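Local coordinates for copper-transporting ATPase RAN1 (Arabidopsis thaliana, PDB 3DXS), which probably uses ATP hydrolysis to move copper across membranes, a transport linked to ethylene signalling, with its amino-terminal ferredoxin-like domain binding metal, at residues V45-P48 and N49-K52. The protein carries 1 engineered substitution. Sequence-based numbering, arbitrary orientation.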
# COMPACT_ATOMS: atom_id res chain seq x y z
N VAL A 45 -0.03 -2.32 7.34
CA VAL A 45 0.59 -2.81 8.58
C VAL A 45 1.71 -3.76 8.19
O VAL A 45 1.50 -4.71 7.45
CB VAL A 45 -0.43 -3.53 9.47
CG1 VAL A 45 0.25 -4.06 10.71
CG2 VAL A 45 -1.58 -2.57 9.86
N PHE A 46 2.92 -3.44 8.65
CA PHE A 46 4.11 -4.15 8.19
C PHE A 46 5.16 -4.29 9.28
O PHE A 46 5.20 -3.53 10.24
CB PHE A 46 4.74 -3.44 6.97
CG PHE A 46 5.36 -2.09 7.29
CD1 PHE A 46 4.57 -0.96 7.34
CD2 PHE A 46 6.71 -1.95 7.53
CE1 PHE A 46 5.13 0.28 7.65
CE2 PHE A 46 7.27 -0.72 7.81
CZ PHE A 46 6.48 0.39 7.88
N ASP A 47 6.01 -5.29 9.07
CA ASP A 47 7.14 -5.60 9.96
C ASP A 47 8.40 -4.91 9.41
O ASP A 47 8.92 -5.34 8.38
CB ASP A 47 7.36 -7.12 10.03
CG ASP A 47 8.62 -7.51 10.77
OD1 ASP A 47 9.33 -6.62 11.27
OD2 ASP A 47 8.90 -8.72 10.84
N PRO A 48 8.87 -3.83 10.05
CA PRO A 48 9.99 -3.05 9.53
C PRO A 48 11.30 -3.81 9.44
O PRO A 48 12.23 -3.36 8.78
CB PRO A 48 10.11 -1.88 10.51
CG PRO A 48 9.24 -2.18 11.63
CD PRO A 48 8.28 -3.23 11.26
N ASN A 49 11.33 -4.98 10.05
CA ASN A 49 12.53 -5.84 9.96
C ASN A 49 12.61 -6.46 8.58
O ASN A 49 13.68 -6.83 8.11
CB ASN A 49 12.56 -6.94 11.01
CG ASN A 49 13.04 -6.45 12.37
OD1 ASN A 49 13.15 -5.25 12.62
ND2 ASN A 49 13.34 -7.39 13.25
N LEU A 50 11.46 -6.55 7.93
CA LEU A 50 11.33 -7.30 6.67
C LEU A 50 11.04 -6.42 5.46
O LEU A 50 11.21 -6.82 4.32
CB LEU A 50 10.24 -8.37 6.78
CG LEU A 50 10.58 -9.55 7.69
CD1 LEU A 50 9.41 -10.51 7.82
CD2 LEU A 50 11.83 -10.26 7.17
N VAL A 51 10.57 -5.23 5.74
CA VAL A 51 10.20 -4.30 4.66
C VAL A 51 10.05 -2.91 5.19
O VAL A 51 9.73 -2.68 6.35
CB VAL A 51 8.89 -4.78 3.93
CG1 VAL A 51 7.68 -4.75 4.86
CG2 VAL A 51 8.63 -3.94 2.68
N LYS A 52 10.34 -1.96 4.33
CA LYS A 52 10.19 -0.55 4.69
C LYS A 52 9.28 0.19 3.73
O LYS A 52 8.82 -0.34 2.73
CB LYS A 52 11.54 0.15 4.83
CG LYS A 52 12.37 -0.31 6.05
CD LYS A 52 11.57 -0.29 7.36
CE LYS A 52 12.46 -0.04 8.59
NZ LYS A 52 13.62 -0.98 8.71
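Asp47 O accepts two backbone N-H groups, from Leu50 N at 2.8 Å and Val51 N at 3.1 Å. The first comes from above the carbonyl plane and the second lies in it, with the Leu50 bond the straighter at its hydrogen (159°). The Leu50 bond closes a type I beta turn over residues 47-50, as the backbone torsions of Pro48 and Asn49 confirm. The Asp47 side chain, its CG turned opposite the backbone N (chi1 172°), brings OD1 to Asn49 N at 2.9 Å, the donor lying above the carboxylate plane; this is the bond of an Asx turn laid over the beta turn. Replacing Asp47 with alanine is likely to leave Asn49 N without this acceptor and the turn less firmly set. In one of its two modelled conformers Lys52, bent at chi2 and chi4, folds back so that NZ meets Pro48 O at 2.8 Å, a bond conditional on that conformer. Pro48 CA donates a C-H...O contact to Val51 O (3.2 Å, 161° at H). Farther in, Phe46 CB packs on Val51 CG1 at 3.8 Å, and both side chains also touch Ile56 of helix 53-63. The turn thus links strand 41-46 to that helix in the ferredoxin-like fold: polar bonds fix its shape, while Phe46 and Val51, both buried, pack against the helix.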